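Local coordinates for MdcA (Pseudomonas aeruginosa, PDB 5VIT), which probably serves as the transferase subunit of malonate decarboxylase, exchanging acetyl for malonyl on the acyl carrier protein of the enzyme, at residues 472-477 / 481-486; 500-505 / 511-516; 430-435 / 462-467. All coordinates share one frame; numbering follows the deposited sequence.

Interaction 1: residues 472-477 / 481-486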
# COMPACT_ATOMS: atom_id res chain seq x y z
N TYR A 472 -9.93 2.52 8.13
CA TYR A 472 -10.51 2.09 9.40
C TYR A 472 -9.48 2.16 10.51
O TYR A 472 -9.84 2.17 11.69
CB TYR A 472 -11.07 0.69 9.29
CG TYR A 472 -10.05 -0.43 9.27
CD1 TYR A 472 -9.49 -0.86 8.08
CD2 TYR A 472 -9.68 -1.09 10.45
CE1 TYR A 472 -8.58 -1.90 8.05
CE2 TYR A 472 -8.77 -2.12 10.43
CZ TYR A 472 -8.22 -2.53 9.23
OH TYR A 472 -7.32 -3.56 9.18
N LYS A 473 -8.20 2.23 10.14
CA LYS A 473 -7.12 2.34 11.11
C LYS A 473 -6.85 3.78 11.55
O LYS A 473 -6.16 4.02 12.54
CB LYS A 473 -5.83 1.74 10.51
CG LYS A 473 -5.90 0.23 10.23
CD LYS A 473 -4.64 -0.21 9.49
CE LYS A 473 -4.40 -1.71 9.53
NZ LYS A 473 -3.33 -2.11 8.53
N ALA A 474 -7.38 4.75 10.80
CA ALA A 474 -7.17 6.17 11.14
C ALA A 474 -7.70 6.54 12.53
O ALA A 474 -8.86 6.26 12.86
CB ALA A 474 -7.82 7.07 10.07
N ARG A 475 -6.87 7.19 13.33
CA ARG A 475 -7.24 7.54 14.70
C ARG A 475 -7.63 9.02 14.84
O ARG A 475 -8.03 9.46 15.92
CB ARG A 475 -6.09 7.19 15.65
CG ARG A 475 -5.16 6.07 15.14
CD ARG A 475 -3.86 5.99 15.94
NE ARG A 475 -3.05 7.18 15.72
CZ ARG A 475 -2.08 7.28 14.82
NH1 ARG A 475 -1.76 6.24 14.05
NH2 ARG A 475 -1.41 8.43 14.70
N SER A 476 -7.54 9.77 13.75
CA SER A 476 -8.05 11.15 13.71
C SER A 476 -8.40 11.51 12.28
O SER A 476 -8.00 10.82 11.35
CB SER A 476 -7.01 12.12 14.24
OG SER A 476 -5.90 12.18 13.35
N LEU A 477 -9.14 12.61 12.09
CA LEU A 477 -9.51 13.06 10.75
C LEU A 477 -8.27 13.39 9.91
O LEU A 477 -8.20 13.07 8.72
CB LEU A 477 -10.43 14.28 10.84
CG LEU A 477 -10.76 14.96 9.50
CD1 LEU A 477 -11.49 14.01 8.57
CD2 LEU A 477 -11.57 16.24 9.71
N GLN A 481 -7.13 11.92 6.27
CA GLN A 481 -6.76 12.79 5.15
C GLN A 481 -5.40 12.39 4.58
O GLN A 481 -5.22 12.34 3.36
CB GLN A 481 -6.73 14.27 5.58
CG GLN A 481 -8.11 14.82 5.94
CD GLN A 481 -8.04 16.10 6.76
OE1 GLN A 481 -6.98 16.49 7.23
NE2 GLN A 481 -9.18 16.77 6.92
N ALA A 482 -4.44 12.13 5.47
CA ALA A 482 -3.09 11.78 5.01
C ALA A 482 -3.15 10.49 4.21
O ALA A 482 -2.50 10.35 3.17
CB ALA A 482 -2.12 11.64 6.19
N MET A 483 -3.93 9.54 4.69
CA MET A 483 -4.01 8.24 4.04
C MET A 483 -4.67 8.37 2.67
O MET A 483 -4.18 7.79 1.69
CB MET A 483 -4.76 7.24 4.92
CG MET A 483 -4.09 7.05 6.28
SD MET A 483 -5.11 6.17 7.49
CE MET A 483 -5.27 4.69 6.57
N ILE A 484 -5.75 9.15 2.59
CA ILE A 484 -6.43 9.35 1.31
C ILE A 484 -5.47 10.01 0.32
O ILE A 484 -5.34 9.57 -0.83
CB ILE A 484 -7.71 10.20 1.48
CG1 ILE A 484 -8.79 9.37 2.22
CG2 ILE A 484 -8.24 10.69 0.12
CD1 ILE A 484 -9.84 10.18 2.96
N ALA A 485 -4.77 11.05 0.77
CA ALA A 485 -3.83 11.74 -0.10
C ALA A 485 -2.73 10.80 -0.61
O ALA A 485 -2.31 10.90 -1.77
CB ALA A 485 -3.22 12.96 0.64
N ALA A 486 -2.26 9.88 0.24
CA ALA A 486 -1.24 8.90 -0.18
C ALA A 486 -1.66 7.99 -1.34
O ALA A 486 -0.81 7.45 -2.03
CB ALA A 486 -0.81 8.04 0.99
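Gln481 lays the end of its extended side chain slantwise across Leu477, one helical turn earlier, while Met483 reaches from the same helix to Ala474. Gln481 CB passes 3.7 Å from Leu477 O. The first torsion (chi1 -67°) sets CG beside the backbone N and anti to the carbonyl carbon, and this carries the chain past the same oxygen: Gln481 CG lies 3.3 Å from Leu477 O. Beyond CG the chain is extended, and Gln481 CD arrives 4.0 Å from Leu477 CG. At the tip the amide nitrogen does the touching, with Gln481 NE2 3.5 Å from Leu477 CG and 3.7 Å from Leu477 CD2. Its polar partner lies elsewhere: NE2 also hydrogen-bonds Asp365 OD1, which helps fix how the amide is turned. The backbone bond from Gln481 N to Leu477 O is 2.9 Å long and nearly straight (164° at the hydrogen).

Two residues on, the sulfur of Met483 meets a methyl, SD to Ala474 CB being 3.8 Å. Ala474 points its CB at the helix from the loop that leads into it, so the chain packs against its own continuation. Ser476 sits between the two contacts as N-cap, its OG taking the backbone N of Glu479. The whole is an N-capped helix start, with the incoming loop resting Ala474 against the second turn of helix 477-486.

Interaction 2: residues 500-505 / 511-516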
# COMPACT_ATOMS: atom_id res chain seq x y z
N ARG A 500 7.99 11.30 0.59
CA ARG A 500 8.92 10.72 1.56
C ARG A 500 8.20 10.15 2.77
O ARG A 500 8.83 9.55 3.64
CB ARG A 500 9.94 11.74 2.06
CG ARG A 500 10.66 12.53 1.01
CD ARG A 500 10.33 13.95 1.32
NE ARG A 500 11.46 14.80 1.57
CZ ARG A 500 11.35 16.05 2.02
NH1 ARG A 500 10.16 16.56 2.28
NH2 ARG A 500 12.44 16.78 2.21
N GLU A 501 6.89 10.39 2.84
CA GLU A 501 6.05 9.85 3.91
C GLU A 501 5.46 8.49 3.54
O GLU A 501 4.96 7.76 4.40
CB GLU A 501 4.92 10.84 4.28
CG GLU A 501 5.38 12.15 4.92
CD GLU A 501 6.21 11.94 6.19
OE1 GLU A 501 5.97 10.95 6.92
OE2 GLU A 501 7.11 12.77 6.47
N THR A 502 5.51 8.14 2.26
CA THR A 502 4.89 6.90 1.81
C THR A 502 5.47 5.65 2.49
O THR A 502 4.70 4.75 2.88
CB THR A 502 5.00 6.74 0.28
OG1 THR A 502 4.30 7.80 -0.35
CG2 THR A 502 4.39 5.40 -0.20
N GLN A 503 6.79 5.59 2.65
CA GLN A 503 7.44 4.39 3.19
C GLN A 503 6.93 4.05 4.59
O GLN A 503 6.61 2.90 4.90
CB GLN A 503 8.97 4.55 3.22
CG GLN A 503 9.72 3.31 3.75
CD GLN A 503 10.02 3.36 5.26
OE1 GLN A 503 10.09 4.44 5.88
NE2 GLN A 503 10.19 2.17 5.86
N ARG A 504 6.85 5.06 5.43
CA ARG A 504 6.33 4.92 6.78
C ARG A 504 4.89 4.42 6.79
O ARG A 504 4.53 3.54 7.59
CB ARG A 504 6.43 6.26 7.51
CG ARG A 504 5.78 6.29 8.88
CD ARG A 504 6.54 7.27 9.75
NE ARG A 504 6.51 6.84 11.14
CZ ARG A 504 7.60 6.62 11.87
NH1 ARG A 504 8.81 6.78 11.35
NH2 ARG A 504 7.45 6.24 13.14
N MET A 505 4.05 4.98 5.92
CA MET A 505 2.65 4.58 5.87
C MET A 505 2.54 3.13 5.42
O MET A 505 1.70 2.38 5.93
CB MET A 505 1.87 5.52 4.97
CG MET A 505 1.94 6.97 5.49
SD MET A 505 1.00 8.16 4.52
CE MET A 505 -0.67 7.72 4.99
N ILE A 511 -1.29 2.20 4.52
CA ILE A 511 -1.57 1.97 3.12
C ILE A 511 -0.83 0.73 2.66
O ILE A 511 0.15 0.31 3.27
CB ILE A 511 -1.17 3.17 2.24
CG1 ILE A 511 0.34 3.19 2.01
CG2 ILE A 511 -1.64 4.50 2.86
CD1 ILE A 511 0.85 4.43 1.27
N ALA A 512 -1.33 0.13 1.59
CA ALA A 512 -0.62 -0.94 0.90
C ALA A 512 -0.50 -0.56 -0.56
O ALA A 512 -1.50 -0.24 -1.21
CB ALA A 512 -1.35 -2.26 1.06
N LEU A 513 0.71 -0.59 -1.09
CA LEU A 513 0.88 -0.47 -2.54
C LEU A 513 0.75 -1.87 -3.08
O LEU A 513 0.85 -2.82 -2.30
CB LEU A 513 2.23 0.15 -2.90
CG LEU A 513 2.55 1.55 -2.38
CD1 LEU A 513 3.81 2.09 -3.06
CD2 LEU A 513 1.38 2.48 -2.56
N PRO A 514 0.52 -2.03 -4.40
CA PRO A 514 0.45 -3.39 -4.96
C PRO A 514 1.62 -4.28 -4.55
O PRO A 514 1.39 -5.44 -4.21
CB PRO A 514 0.45 -3.16 -6.48
CG PRO A 514 0.65 -1.67 -6.68
CD PRO A 514 0.28 -0.99 -5.41
N GLU A 515 2.84 -3.73 -4.49
CA GLU A 515 4.00 -4.56 -4.19
C GLU A 515 4.04 -4.94 -2.71
O GLU A 515 4.74 -5.89 -2.34
CB GLU A 515 5.33 -3.89 -4.63
CG GLU A 515 5.37 -2.37 -4.60
CD GLU A 515 4.56 -1.70 -5.73
OE1 GLU A 515 3.63 -0.95 -5.39
OE2 GLU A 515 4.84 -1.89 -6.93
N ASP A 516 3.28 -4.24 -1.87
CA ASP A 516 3.08 -4.71 -0.49
C ASP A 516 2.19 -5.95 -0.44
O ASP A 516 2.11 -6.62 0.59
CB ASP A 516 2.45 -3.64 0.38
CG ASP A 516 3.37 -2.48 0.61
OD1 ASP A 516 2.94 -1.33 0.39
OD2 ASP A 516 4.53 -2.72 1.01
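The contact belongs to the outermost strand, within this chain, of the mixed sheet and to the helix before it: helix 502-507 leads through a short turn into strand 511-512, and Met505 meets Ile511. The backbone link is modest, a weak hydrogen bond from Ile511 N to Met505 O, 3.3 Å long but straight at 169°. Most of the joining is done by the isoleucine, whose CB points at the helix.

Its CG1 takes the crowded position between the backbone N and the carbonyl carbon (chi1 78°), and the anti second torsion then carries CD1 to the side of the helix. Ile511 CD1 touches two helix residues about one turn apart, 4.0 Å from Thr502 CG2 and 4.0 Å from Met505 CB. The other branch meets the far end of the methionine: Ile511 CG2 is 4.0 Å from Met505 CE, so the two branches touch the root and the tip of one side chain. Thr502 lies across Ile511 at about a right angle. Its methyl also comes, more loosely, to Leu513 just past the strand, with Thr502 CG2 4.4 Å from Leu513 CD1, while its hydroxyl bonds His497 NE2. Past the strand the chain curls into a 3-10 turn, with Asp516 N bonded to Leu513 O at 2.8 Å.

Arg500 and Arg504, by contrast, make polar contacts with other protein chains of the assembly. Within the subunit, Ala512 bonds the backbone of Ile468, docking the strand antiparallel to strand 467-469, and Met505 lies against Met483 and Ala486, placing helix 502-507 beside helix 477-486.

Interaction 3: residues 430-435 / 462-467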
# COMPACT_ATOMS: atom_id res chain seq x y z
N PRO A 430 -10.13 15.06 -12.26
CA PRO A 430 -9.64 14.20 -11.18
C PRO A 430 -10.82 13.63 -10.37
O PRO A 430 -11.86 14.28 -10.30
CB PRO A 430 -8.80 15.15 -10.33
CG PRO A 430 -9.45 16.52 -10.57
CD PRO A 430 -9.87 16.49 -12.00
N THR A 431 -10.66 12.44 -9.79
CA THR A 431 -11.68 11.89 -8.90
C THR A 431 -11.60 12.54 -7.52
O THR A 431 -12.62 12.84 -6.89
CB THR A 431 -11.54 10.38 -8.75
OG1 THR A 431 -11.71 9.78 -10.04
CG2 THR A 431 -12.58 9.82 -7.77
N PHE A 432 -10.39 12.81 -7.06
CA PHE A 432 -10.23 13.33 -5.71
C PHE A 432 -10.06 14.83 -5.74
O PHE A 432 -9.06 15.35 -6.25
CB PHE A 432 -9.06 12.65 -5.01
CG PHE A 432 -9.25 11.16 -4.80
CD1 PHE A 432 -8.99 10.26 -5.83
CD2 PHE A 432 -9.62 10.67 -3.55
CE1 PHE A 432 -9.14 8.88 -5.63
CE2 PHE A 432 -9.77 9.29 -3.35
CZ PHE A 432 -9.53 8.40 -4.39
N VAL A 433 -11.06 15.53 -5.21
CA VAL A 433 -11.15 16.99 -5.34
C VAL A 433 -11.11 17.66 -3.96
O VAL A 433 -11.42 17.04 -2.95
CB VAL A 433 -12.44 17.41 -6.06
CG1 VAL A 433 -12.46 16.86 -7.48
CG2 VAL A 433 -13.65 16.90 -5.29
N GLU A 434 -10.73 18.94 -3.94
CA GLU A 434 -10.72 19.72 -2.70
C GLU A 434 -12.13 20.00 -2.18
O GLU A 434 -12.32 20.13 -0.97
CB GLU A 434 -9.94 21.02 -2.93
CG GLU A 434 -8.61 20.72 -3.62
CD GLU A 434 -7.71 21.90 -3.81
OE1 GLU A 434 -6.95 22.23 -2.87
OE2 GLU A 434 -7.75 22.49 -4.92
N ARG A 435 -13.11 20.06 -3.07
CA ARG A 435 -14.53 20.26 -2.71
C ARG A 435 -15.45 19.52 -3.67
O ARG A 435 -15.34 19.67 -4.89
CB ARG A 435 -14.91 21.75 -2.72
CG ARG A 435 -14.72 22.49 -1.40
CD ARG A 435 -14.89 24.00 -1.59
NE ARG A 435 -16.14 24.31 -2.30
CZ ARG A 435 -17.28 24.70 -1.73
NH1 ARG A 435 -17.36 24.84 -0.40
NH2 ARG A 435 -18.34 24.94 -2.48
N VAL A 462 -10.13 2.92 0.98
CA VAL A 462 -10.13 3.58 -0.32
C VAL A 462 -9.17 2.83 -1.21
O VAL A 462 -8.00 2.65 -0.88
CB VAL A 462 -9.75 5.06 -0.24
CG1 VAL A 462 -9.46 5.62 -1.65
CG2 VAL A 462 -10.87 5.84 0.41
N LEU A 463 -9.69 2.34 -2.33
CA LEU A 463 -8.91 1.53 -3.24
C LEU A 463 -8.83 2.24 -4.57
O LEU A 463 -9.85 2.62 -5.16
CB LEU A 463 -9.52 0.14 -3.39
CG LEU A 463 -9.11 -0.73 -4.59
CD1 LEU A 463 -7.60 -0.81 -4.81
CD2 LEU A 463 -9.71 -2.14 -4.45
N THR A 464 -7.60 2.39 -5.04
CA THR A 464 -7.26 3.20 -6.19
C THR A 464 -6.22 2.43 -7.04
O THR A 464 -5.65 1.48 -6.54
CB THR A 464 -6.73 4.55 -5.64
OG1 THR A 464 -7.77 5.56 -5.67
CG2 THR A 464 -5.54 4.98 -6.30
N GLU A 465 -5.98 2.79 -8.30
CA GLU A 465 -4.88 2.14 -9.04
C GLU A 465 -3.50 2.32 -8.36
O GLU A 465 -2.57 1.57 -8.65
CB GLU A 465 -4.83 2.64 -10.50
CG GLU A 465 -4.09 3.96 -10.75
CD GLU A 465 -4.94 5.21 -10.50
OE1 GLU A 465 -6.04 5.10 -9.93
OE2 GLU A 465 -4.50 6.32 -10.88
N GLU A 466 -3.38 3.30 -7.47
CA GLU A 466 -2.17 3.54 -6.68
C GLU A 466 -1.99 2.60 -5.49
O GLU A 466 -0.87 2.25 -5.12
CB GLU A 466 -2.17 4.97 -6.15
CG GLU A 466 -2.22 6.02 -7.24
CD GLU A 466 -0.85 6.32 -7.79
OE1 GLU A 466 0.09 6.49 -6.99
OE2 GLU A 466 -0.70 6.39 -9.02
N GLY A 467 -3.11 2.20 -4.89
CA GLY A 467 -3.05 1.38 -3.70
C GLY A 467 -4.28 1.47 -2.83
O GLY A 467 -5.30 2.05 -3.20
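Phe432 brings the far end of its ring over to Thr464 and Val462, two residues separated by Leu463 that point to the same side of strand 461-464. This strand belongs to the mixed sheet of the α/β fold, where it runs parallel to strand 416-420; Phe432 comes from the weakly bonded strand 432-433, which pairs with strand 361-363 in a small separate sheet. The contact therefore joins two sheets through side chains, and all three residues are buried.

With chi1 at -64°, CG stands beside the backbone N of Phe432, and the ring extends from there toward the larger sheet. Thr464 approaches obliquely: its OG1 is 3.6 Å from both CE1 and CZ of Phe432. That hydroxyl also hydrogen-bonds Val421 O, so the buried oxygen has a polar partner besides its packing against the ring. Val362 and Ser491 also lie against Phe432.

Just beyond Thr464 the strand turns back as a tight two-residue β-hairpin. Thr464 N bonds Gly467 O at 3.0 Å and Gly467 N returns the bond to Thr464 O at 3.1 Å, with Glu465 and Glu466 at the bend. The hairpin tip faces the MdcC subunit, where Glu466 forms a salt bridge with Arg86 of that chain.

Val462 meets the ring head-on at its edge, near the ring plane. One branch does the touching: anti to the backbone N (chi1 167°), Val462 CG1 stops 3.9 Å from Phe432 CZ and 4.1 Å from Phe432 CE2.

Helix 477-486 is the common element. Interaction 1 lies at its start, and its later residues meet both other contacts: Ile484 CG2 packs 3.9 Å from Phe432 CD2 of interaction 3, while Met483 CA lies 3.5 Å from Met505 CE and Ala486 CB 4.0 Å from Ile511 CD1, both of interaction 2. Interactions 2 and 3 share the mixed sheet, where strand 467-469 lies between strands 461-464 and 511-512; they also meet directly, Leu513 CD2 being 3.4 Å from Glu466 O. The centre of interaction 1 is about 13 Å from each of the other two centres, which are about 16 Å apart, so the three form one cluster.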